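Local coordinates for protein glutathione S-transferase (Rhodospirillum rubrum F11, PDB 4O7H) that probably catalyses the conjugation of glutathione to electrophilic substrates, as a dimeric member of the glutathione S-transferase family, at residues A[17-22]-A[69-74]; A[139-144]-A[178-183]; A[169-174]-A[198-203]. All coordinates share one frame; numbering follows the deposited sequence.

How the contacts relate
Contacts 1 and 3 are buried, whereas contact 2 lies nearer the surface, at the far side of the chain's centre from contact 1, about 27 Å away between centres. Contact 1 joins two helices of the thioredoxin-like domain through methyl groups alone; contact 2 sets a leucine of helix 127-150 against a proline-bearing loop; contact 3 adds a buried hydroxyl to otherwise apolar packing. Contact 3 bridges the others. Its Ser199 OG lies 2.7 Å from Glu22 OE2 on the helix of contact 1, and its Asp174 OD1 lies 2.9 Å from Trp181 NE1 in the loop of contact 2, both probable hydrogen bonds. Helix 161-175 also touches contact 1 through Tyr161.

Contact 1 of 3, residues A[17-22]-A[69-74]; sequences RVALAE and EYLEEV
Helices 11-22 and 64-74 come closest within residues 17-22 and 69-74 at Leu20 and Leu71, whose CA atoms stand 8.0 Å apart, a separation bridged by side chains alone. The two leucines cross at about a right angle. Leu20 offers a single methyl, CD2, which meets both branches of its partner: Leu20 CD2 lies 4.0 Å from Leu71 CD1 and equally far from Leu71 CD2, so the fork of Leu71 straddles it. Leu71 directs its CB at helix 11-22, and with CG anti to the carbonyl carbon (chi1 -64°) and an extended chi2 of 174° its methyl fork is carried into the gap between the helices. The CB of Leu20 is not aimed across the gap, and its CD2 branch closes the distance. Beside this pair, Ala19 CB approaches Leu71 CD1 to 4.3 Å, and CD1 thus packs against two successive residues of the first helix. Tyr161 of helix 161-175, from the C-terminal domain, touches both Ala19 and Leu71. On the far side of helix 64-74, Glu73 forms salt bridges with Arg88 and Arg92 of the second subunit. The pair of helices is characteristic of the glutathione S-transferase N-terminal domain, a thioredoxin-like fold in which they pack together beside the four-stranded mixed sheet, between it and the helical domain.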
loop_
_atom_site.group_PDB
_atom_site.type_symbol
_atom_site.label_atom_id
_atom_site.label_comp_id
_atom_site.label_asym_id
_atom_site.label_seq_id
_atom_site.Cartn_x
_atom_site.Cartn_y
_atom_site.Cartn_z
ATOM N N ARG A 17 3.620 -2.175 -16.112
ATOM C CA ARG A 17 3.867 -2.143 -17.512
ATOM C C ARG A 17 4.933 -1.079 -17.856
ATOM O O ARG A 17 5.844 -1.331 -18.645
ATOM C CB ARG A 17 2.612 -1.828 -18.341
ATOM C CG ARG A 17 1.547 -2.899 -18.278
ATOM C CD ARG A 17 0.450 -2.576 -19.257
ATOM N NE ARG A 17 0.878 -2.914 -20.624
ATOM C CZ ARG A 17 0.081 -2.745 -21.685
ATOM N NH1 ARG A 17 -1.119 -2.208 -21.534
ATOM N NH2 ARG A 17 0.470 -3.168 -22.888
ATOM N N VAL A 18 4.770 0.113 -17.314
ATOM C CA VAL A 18 5.761 1.184 -17.523
ATOM C C VAL A 18 7.124 0.772 -16.987
ATOM O O VAL A 18 8.174 0.972 -17.667
ATOM C CB VAL A 18 5.271 2.523 -16.968
ATOM C CG1 VAL A 18 6.387 3.589 -17.078
ATOM C CG2 VAL A 18 3.967 2.963 -17.635
ATOM N N ALA A 19 7.154 0.169 -15.800
ATOM C CA ALA A 19 8.420 -0.274 -15.187
ATOM C C ALA A 19 9.142 -1.333 -16.040
ATOM O O ALA A 19 10.342 -1.266 -16.250
ATOM C CB ALA A 19 8.151 -0.803 -13.784
ATOM N N LEU A 20 8.404 -2.329 -16.531
ATOM C CA LEU A 20 8.975 -3.367 -17.337
ATOM C C LEU A 20 9.655 -2.739 -18.582
ATOM O O LEU A 20 10.782 -3.104 -18.955
ATOM C CB LEU A 20 7.858 -4.325 -17.758
ATOM C CG LEU A 20 7.421 -5.305 -16.653
ATOM C CD1 LEU A 20 6.100 -5.945 -17.075
ATOM C CD2 LEU A 20 8.481 -6.357 -16.356
ATOM N N ALA A 21 8.958 -1.801 -19.212
ATOM C CA ALA A 21 9.477 -1.115 -20.409
ATOM C C ALA A 21 10.718 -0.254 -20.071
ATOM O O ALA A 21 11.692 -0.223 -20.824
ATOM C CB ALA A 21 8.406 -0.295 -21.083
ATOM N N GLU A 22 10.675 0.465 -18.953
ATOM C CA GLU A 22 11.815 1.275 -18.515
ATOM C C GLU A 22 13.028 0.387 -18.286
ATOM O O GLU A 22 14.161 0.786 -18.608
ATOM C CB GLU A 22 11.485 2.017 -17.233
ATOM C CG GLU A 22 10.580 3.231 -17.444
ATOM C CD GLU A 22 11.216 4.371 -18.196
ATOM O OE1 GLU A 22 12.437 4.599 -17.989
ATOM O OE2 GLU A 22 10.506 5.042 -18.986
ATOM N N GLU A 69 9.515 -4.124 -6.331
ATOM C CA GLU A 69 10.716 -4.368 -5.536
ATOM C C GLU A 69 11.466 -5.576 -6.100
ATOM O O GLU A 69 12.699 -5.556 -6.172
ATOM C CB GLU A 69 10.359 -4.602 -4.088
ATOM C CG GLU A 69 9.731 -3.410 -3.401
ATOM C CD GLU A 69 10.716 -2.284 -3.167
ATOM O OE1 GLU A 69 11.933 -2.525 -3.098
ATOM O OE2 GLU A 69 10.221 -1.158 -3.065
ATOM N N TYR A 70 10.733 -6.593 -6.557
ATOM C CA TYR A 70 11.323 -7.764 -7.196
ATOM C C TYR A 70 12.066 -7.319 -8.444
ATOM O O TYR A 70 13.215 -7.761 -8.686
ATOM C CB TYR A 70 10.221 -8.745 -7.577
ATOM C CG TYR A 70 10.675 -9.844 -8.503
ATOM C CD1 TYR A 70 11.271 -11.001 -8.009
ATOM C CD2 TYR A 70 10.494 -9.723 -9.874
ATOM C CE1 TYR A 70 11.683 -12.040 -8.882
ATOM C CE2 TYR A 70 10.918 -10.756 -10.736
ATOM C CZ TYR A 70 11.513 -11.871 -10.242
ATOM O OH TYR A 70 11.948 -12.896 -11.119
ATOM N N LEU A 71 11.467 -6.475 -9.267
ATOM C CA LEU A 71 12.162 -6.031 -10.508
ATOM C C LEU A 71 13.481 -5.325 -10.192
ATOM O O LEU A 71 14.480 -5.518 -10.912
ATOM C CB LEU A 71 11.288 -5.174 -11.410
ATOM C CG LEU A 71 10.055 -5.828 -12.004
ATOM C CD1 LEU A 71 9.249 -4.773 -12.737
ATOM C CD2 LEU A 71 10.428 -7.038 -12.895
ATOM N N GLU A 72 13.509 -4.533 -9.122
ATOM C CA GLU A 72 14.721 -3.797 -8.794
ATOM C C GLU A 72 15.785 -4.762 -8.253
ATOM O O GLU A 72 16.994 -4.535 -8.434
ATOM C CB GLU A 72 14.400 -2.660 -7.807
ATOM C CG GLU A 72 15.554 -1.707 -7.520
ATOM C CD GLU A 72 15.746 -0.607 -8.545
ATOM O OE1 GLU A 72 15.064 -0.573 -9.601
ATOM O OE2 GLU A 72 16.627 0.276 -8.236
ATOM N N GLU A 73 15.369 -5.839 -7.620
ATOM C CA GLU A 73 16.297 -6.843 -7.061
ATOM C C GLU A 73 16.894 -7.697 -8.165
ATOM O O GLU A 73 18.111 -8.013 -8.144
ATOM C CB GLU A 73 15.585 -7.735 -6.036
ATOM C CG GLU A 73 15.302 -7.020 -4.727
ATOM C CD GLU A 73 14.390 -7.786 -3.789
ATOM O OE1 GLU A 73 14.172 -8.995 -3.990
ATOM O OE2 GLU A 73 13.952 -7.136 -2.816
ATOM N N VAL A 74 16.069 -8.119 -9.100
ATOM C CA VAL A 74 16.526 -9.107 -10.120
ATOM C C VAL A 74 17.083 -8.443 -11.377
ATOM O O VAL A 74 17.920 -9.026 -12.085
ATOM C CB VAL A 74 15.355 -10.052 -10.422
ATOM C CG1 VAL A 74 15.707 -11.044 -11.512
ATOM C CG2 VAL A 74 14.979 -10.797 -9.144
#

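Contact 2 of 3, residues A[139-144]-A[178-183]; sequences THLRYI and DVPWED
Pro180, the centre of an inverse gamma turn, presents its ring to Leu141 and gives this contact its unusual form: a helix side chain packed against a sharply bent loop. Both segments belong to the all-helical C-terminal domain of the glutathione S-transferase fold, where residues 178-183 link helix 161-175 to helix 185-195 and lie against helix 127-150. Leu141 alone makes the contact from residues 139-144, and its two methyls divide the work. CD1 rests against the side of the turn, 3.8 Å from Pro180 CD and 3.9 Å from Val179 CG1. The other branch, CD2, reaches Trp181 CZ3 at 4.2 Å, the two side chains crossing at about a right angle. With CG beside the backbone N of Leu141 (chi1 -70°) and chi2 at 160°, the methyls are split between the Val179-Pro180 side and Trp181. Ala187 of helix 185-195 and His184 also touch Leu141. Although the CB of Trp181 points away from helix 127-150, the far end of its indole returns toward Leu141, and the ring stacks with Tyr191 of helix 185-195. Within the loop the same valine methyl that meets Leu141 also covers the indole: Val179 CG1 sits 3.3 Å above the plane of the Trp181 ring, over its centre.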
loop_
_atom_site.group_PDB
_atom_site.type_symbol
_atom_site.label_atom_id
_atom_site.label_comp_id
_atom_site.label_asym_id
_atom_site.label_seq_id
_atom_site.Cartn_x
_atom_site.Cartn_y
_atom_site.Cartn_z
ATOM N N THR A 139 -5.274 19.470 -5.125
ATOM C CA THR A 139 -4.288 19.483 -4.038
ATOM C C THR A 139 -3.070 18.669 -4.430
ATOM O O THR A 139 -1.927 19.063 -4.191
ATOM C CB THR A 139 -4.888 18.882 -2.767
ATOM O OG1 THR A 139 -6.184 19.476 -2.524
ATOM C CG2 THR A 139 -3.994 19.101 -1.603
ATOM N N HIS A 140 -3.336 17.531 -5.070
ATOM C CA HIS A 140 -2.235 16.688 -5.565
ATOM C C HIS A 140 -1.416 17.293 -6.677
ATOM O O HIS A 140 -0.186 17.134 -6.709
ATOM C CB HIS A 140 -2.761 15.327 -5.965
ATOM C CG HIS A 140 -3.245 14.561 -4.792
ATOM N ND1 HIS A 140 -2.396 13.803 -4.008
ATOM C CD2 HIS A 140 -4.471 14.476 -4.227
ATOM C CE1 HIS A 140 -3.082 13.301 -2.995
ATOM N NE2 HIS A 140 -4.335 13.714 -3.090
ATOM N N LEU A 141 -2.109 17.928 -7.632
ATOM C CA LEU A 141 -1.404 18.635 -8.671
ATOM C C LEU A 141 -0.575 19.795 -8.155
ATOM O O LEU A 141 0.504 20.012 -8.670
ATOM C CB LEU A 141 -2.338 19.111 -9.764
ATOM C CG LEU A 141 -2.887 17.966 -10.612
ATOM C CD1 LEU A 141 -4.145 18.420 -11.340
ATOM C CD2 LEU A 141 -1.861 17.397 -11.593
ATOM N N ARG A 142 -1.060 20.505 -7.133
ATOM C CA ARG A 142 -0.265 21.579 -6.535
ATOM C C ARG A 142 1.013 21.025 -5.897
ATOM O O ARG A 142 2.104 21.635 -5.982
ATOM C CB ARG A 142 -1.070 22.374 -5.473
ATOM C CG ARG A 142 -2.177 23.243 -6.028
ATOM C CD ARG A 142 -2.597 24.353 -5.037
ATOM N NE ARG A 142 -3.154 23.797 -3.815
ATOM C CZ ARG A 142 -4.417 23.408 -3.682
ATOM N NH1 ARG A 142 -5.261 23.513 -4.702
ATOM N NH2 ARG A 142 -4.823 22.894 -2.528
ATOM N N TYR A 143 0.899 19.849 -5.279
ATOM C CA TYR A 143 2.060 19.219 -4.665
ATOM C C TYR A 143 3.084 18.770 -5.686
ATOM O O TYR A 143 4.267 18.942 -5.532
ATOM C CB TYR A 143 1.606 18.049 -3.775
ATOM C CG TYR A 143 2.673 17.445 -2.937
ATOM C CD1 TYR A 143 3.581 18.244 -2.258
ATOM C CD2 TYR A 143 2.795 16.073 -2.831
ATOM C CE1 TYR A 143 4.575 17.679 -1.471
ATOM C CE2 TYR A 143 3.767 15.498 -2.044
ATOM C CZ TYR A 143 4.654 16.303 -1.364
ATOM O OH TYR A 143 5.662 15.784 -0.624
ATOM N N ILE A 144 2.609 18.138 -6.757
ATOM C CA ILE A 144 3.486 17.775 -7.853
ATOM C C ILE A 144 4.216 18.989 -8.401
ATOM O O ILE A 144 5.424 18.963 -8.617
ATOM C CB ILE A 144 2.675 17.056 -8.957
ATOM C CG1 ILE A 144 2.207 15.684 -8.465
ATOM C CG2 ILE A 144 3.489 16.961 -10.233
ATOM C CD1 ILE A 144 1.273 14.982 -9.403
ATOM N N ASP A 178 -10.871 14.142 -16.381
ATOM C CA ASP A 178 -11.063 14.915 -15.184
ATOM C C ASP A 178 -9.817 15.617 -14.605
ATOM O O ASP A 178 -9.858 16.056 -13.448
ATOM C CB ASP A 178 -11.702 14.002 -14.109
ATOM C CG ASP A 178 -13.174 13.718 -14.392
ATOM O OD1 ASP A 178 -13.867 14.685 -14.772
ATOM O OD2 ASP A 178 -13.601 12.541 -14.290
ATOM N N VAL A 179 -8.723 15.717 -15.376
ATOM C CA VAL A 179 -7.561 16.437 -14.877
ATOM C C VAL A 179 -7.597 17.905 -15.300
ATOM O O VAL A 179 -7.602 18.186 -16.497
ATOM C CB VAL A 179 -6.238 15.830 -15.330
ATOM C CG1 VAL A 179 -5.129 16.468 -14.585
ATOM C CG2 VAL A 179 -6.206 14.325 -15.094
ATOM N N PRO A 180 -7.550 18.836 -14.325
ATOM C CA PRO A 180 -7.531 20.286 -14.622
ATOM C C PRO A 180 -6.127 20.775 -14.923
ATOM O O PRO A 180 -5.502 21.551 -14.165
ATOM C CB PRO A 180 -8.109 20.880 -13.328
ATOM C CG PRO A 180 -7.596 19.968 -12.268
ATOM C CD PRO A 180 -7.636 18.590 -12.868
ATOM N N TRP A 181 -5.583 20.283 -16.025
ATOM C CA TRP A 181 -4.194 20.491 -16.358
ATOM C C TRP A 181 -3.804 21.975 -16.390
ATOM O O TRP A 181 -2.730 22.356 -15.924
ATOM C CB TRP A 181 -3.837 19.884 -17.710
ATOM C CG TRP A 181 -3.856 18.390 -17.782
ATOM C CD1 TRP A 181 -4.663 17.635 -18.536
ATOM C CD2 TRP A 181 -3.000 17.479 -17.065
ATOM N NE1 TRP A 181 -4.381 16.296 -18.349
ATOM C CE2 TRP A 181 -3.350 16.175 -17.471
ATOM C CE3 TRP A 181 -1.972 17.647 -16.155
ATOM C CZ2 TRP A 181 -2.731 15.037 -16.951
ATOM C CZ3 TRP A 181 -1.326 16.508 -15.652
ATOM C CH2 TRP A 181 -1.718 15.227 -16.069
ATOM N N GLU A 182 -4.657 22.806 -16.965
ATOM C CA GLU A 182 -4.211 24.181 -17.174
ATOM C C GLU A 182 -4.232 24.996 -15.883
ATOM O O GLU A 182 -3.671 26.094 -15.813
ATOM C CB GLU A 182 -5.034 24.834 -18.273
ATOM C CG GLU A 182 -4.808 24.165 -19.636
ATOM C CD GLU A 182 -3.476 24.483 -20.295
ATOM O OE1 GLU A 182 -2.554 25.082 -19.675
ATOM O OE2 GLU A 182 -3.327 24.160 -21.486
ATOM N N ASP A 183 -4.850 24.460 -14.837
ATOM C CA ASP A 183 -4.728 25.100 -13.526
ATOM C C ASP A 183 -3.370 24.828 -12.851
ATOM O O ASP A 183 -3.058 25.410 -11.800
ATOM C CB ASP A 183 -5.856 24.677 -12.605
ATOM C CG ASP A 183 -7.176 25.246 -13.022
ATOM O OD1 ASP A 183 -7.163 26.362 -13.554
ATOM O OD2 ASP A 183 -8.194 24.588 -12.801
#

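Contact 3 of 3, residues A[169-174]-A[198-203]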
loop_
_atom_site.group_PDB
_atom_site.type_symbol
_atom_site.label_atom_id
_atom_site.label_comp_id
_atom_site.label_asym_id
_atom_site.label_seq_id
_atom_site.Cartn_x
_atom_site.Cartn_y
_atom_site.Cartn_z
ATOM N N HIS A 169 -1.440 6.878 -12.188
ATOM C CA HIS A 169 -2.714 7.297 -11.587
ATOM C C HIS A 169 -3.332 8.415 -12.423
ATOM O O HIS A 169 -4.490 8.346 -12.789
ATOM C CB HIS A 169 -2.462 7.742 -10.168
ATOM C CG HIS A 169 -2.544 6.617 -9.194
ATOM N ND1 HIS A 169 -1.464 5.873 -8.760
ATOM C CD2 HIS A 169 -3.622 6.089 -8.587
ATOM C CE1 HIS A 169 -1.885 4.986 -7.865
ATOM N NE2 HIS A 169 -3.195 5.065 -7.811
ATOM N N LEU A 170 -2.531 9.432 -12.747
ATOM C CA LEU A 170 -3.032 10.582 -13.489
ATOM C C LEU A 170 -3.502 10.186 -14.859
ATOM O O LEU A 170 -4.448 10.799 -15.391
ATOM C CB LEU A 170 -2.026 11.712 -13.549
ATOM C CG LEU A 170 -1.989 12.542 -12.256
ATOM C CD1 LEU A 170 -0.749 13.395 -12.188
ATOM C CD2 LEU A 170 -3.207 13.462 -12.205
ATOM N N SER A 171 -2.900 9.145 -15.444
ATOM C CA SER A 171 -3.295 8.706 -16.780
ATOM C C SER A 171 -4.718 8.202 -16.751
ATOM O O SER A 171 -5.463 8.329 -17.759
ATOM C CB SER A 171 -2.341 7.676 -17.364
ATOM O OG SER A 171 -2.439 6.383 -16.815
ATOM N N LEU A 172 -5.114 7.595 -15.635
ATOM C CA LEU A 172 -6.500 7.089 -15.545
ATOM C C LEU A 172 -7.483 8.240 -15.292
ATOM O O LEU A 172 -8.566 8.252 -15.894
ATOM C CB LEU A 172 -6.628 6.030 -14.469
ATOM C CG LEU A 172 -6.140 4.695 -14.992
ATOM C CD1 LEU A 172 -5.774 3.831 -13.785
ATOM C CD2 LEU A 172 -7.209 4.066 -15.884
ATOM N N ILE A 173 -7.074 9.243 -14.520
ATOM C CA ILE A 173 -7.894 10.450 -14.347
ATOM C C ILE A 173 -8.030 11.149 -15.689
ATOM O O ILE A 173 -9.112 11.625 -16.035
ATOM C CB ILE A 173 -7.336 11.427 -13.289
ATOM C CG1 ILE A 173 -6.961 10.684 -11.972
ATOM C CG2 ILE A 173 -8.350 12.519 -12.986
ATOM C CD1 ILE A 173 -7.960 9.625 -11.529
ATOM N N ASP A 174 -6.980 11.111 -16.477
ATOM C CA ASP A 174 -6.988 11.777 -17.781
ATOM C C ASP A 174 -7.844 10.996 -18.760
ATOM O O ASP A 174 -8.576 11.606 -19.550
ATOM C CB ASP A 174 -5.565 11.945 -18.289
ATOM C CG ASP A 174 -5.407 13.026 -19.324
ATOM O OD1 ASP A 174 -5.997 14.078 -19.168
ATOM O OD2 ASP A 174 -4.578 12.838 -20.274
ATOM N N PRO A 198 8.861 6.206 -24.352
ATOM C CA PRO A 198 8.382 5.019 -25.041
ATOM C C PRO A 198 7.675 4.043 -24.113
ATOM O O PRO A 198 6.752 3.360 -24.525
ATOM C CB PRO A 198 9.648 4.434 -25.685
ATOM C CG PRO A 198 10.610 5.545 -25.737
ATOM C CD PRO A 198 10.253 6.596 -24.715
ATOM N N SER A 199 8.076 4.029 -22.829
ATOM C CA SER A 199 7.473 3.096 -21.851
ATOM C C SER A 199 6.016 3.419 -21.644
ATOM O O SER A 199 5.236 2.564 -21.232
ATOM C CB SER A 199 8.181 3.200 -20.520
ATOM O OG SER A 199 8.131 4.535 -20.062
ATOM N N PHE A 200 5.630 4.655 -21.919
ATOM C CA PHE A 200 4.228 5.055 -21.706
ATOM C C PHE A 200 3.301 4.764 -22.888
ATOM O O PHE A 200 2.074 4.880 -22.780
ATOM C CB PHE A 200 4.139 6.551 -21.381
ATOM C CG PHE A 200 3.197 6.882 -20.230
ATOM C CD1 PHE A 200 3.565 6.613 -18.920
ATOM C CD2 PHE A 200 1.963 7.476 -20.478
ATOM C CE1 PHE A 200 2.710 6.923 -17.882
ATOM C CE2 PHE A 200 1.087 7.786 -19.431
ATOM C CZ PHE A 200 1.484 7.529 -18.136
ATOM N N ARG A 201 3.874 4.477 -24.042
ATOM C CA ARG A 201 3.115 4.454 -25.296
ATOM C C ARG A 201 1.893 3.517 -25.255
ATOM O O ARG A 201 0.815 3.930 -25.679
ATOM C CB ARG A 201 4.013 4.123 -26.488
ATOM C CG ARG A 201 3.247 4.295 -27.803
ATOM C CD ARG A 201 4.060 3.898 -29.027
ATOM N NE ARG A 201 4.666 5.072 -29.648
ATOM C CZ ARG A 201 5.897 5.535 -29.405
ATOM N NH1 ARG A 201 6.726 4.914 -28.557
ATOM N NH2 ARG A 201 6.310 6.636 -30.035
ATOM N N PRO A 202 1.991 2.277 -24.747
ATOM C CA PRO A 202 0.790 1.438 -24.729
ATOM C C PRO A 202 -0.368 2.008 -23.898
ATOM O O PRO A 202 -1.528 1.837 -24.199
ATOM C CB PRO A 202 1.274 0.109 -24.076
ATOM C CG PRO A 202 2.712 0.107 -24.248
ATOM C CD PRO A 202 3.169 1.545 -24.244
ATOM N N LEU A 203 -0.038 2.731 -22.831
ATOM C CA LEU A 203 -1.094 3.350 -22.033
ATOM C C LEU A 203 -1.843 4.405 -22.823
ATOM O O LEU A 203 -3.022 4.652 -22.578
ATOM C CB LEU A 203 -0.516 4.044 -20.784
ATOM C CG LEU A 203 -0.121 3.157 -19.623
ATOM C CD1 LEU A 203 0.889 2.115 -20.017
ATOM C CD2 LEU A 203 0.407 4.043 -18.491
#
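Ser171 is the one residue of helix 161-175 that meets residues 198-203 here, and it uses both atoms of its short side chain. Its methylene packs on the end of the Phe200 ring, with Ser171 CB 3.9 Å from Phe200 CZ and 4.0 Å from Phe200 CE2. The approach is oblique. Ser171 OG lies 4.0 Å from Leu203 CD2, an apolar neighbour that takes no hydrogen bond from it. The same leucine methyl lies over part of the aromatic ring from within its own segment: Leu203 CD2 stands 3.6 Å above one face of Phe200, offset toward the rim. The three side chains therefore meet in a small cluster, and the CB atoms of all three are directed across the contact.

The buried hydroxyl is satisfied outside the cluster: with chi1 at 74°, OG sits between the backbone N and the carbonyl carbon, a position from which it hydrogen-bonds with Cys168 O one turn earlier in the helix and also with Arg14 NH1 of helix 11-22. In the glutathione S-transferase fold this places Ser171 near the seam between the thioredoxin-like domain, which supplies helix 11-22, and the helical domain, which supplies helix 161-175.

Within the 3-10 turn and the short helix that follows, backbone hydrogen bonds run from Arg201 N to Pro198 O (3.1 Å) and, weakly, from Leu203 N to Phe200 O. Farther out, helix 185-195 packs Val194 and Lys195 on Phe200 and Tyr191 on Ser171, while Val18 of helix 11-22 backs Leu203. The chain's C-terminal residues reach both segments: Tyr217 OH hydrogen-bonds with Leu203 O, and His216 NE2 with Asp174 OD1.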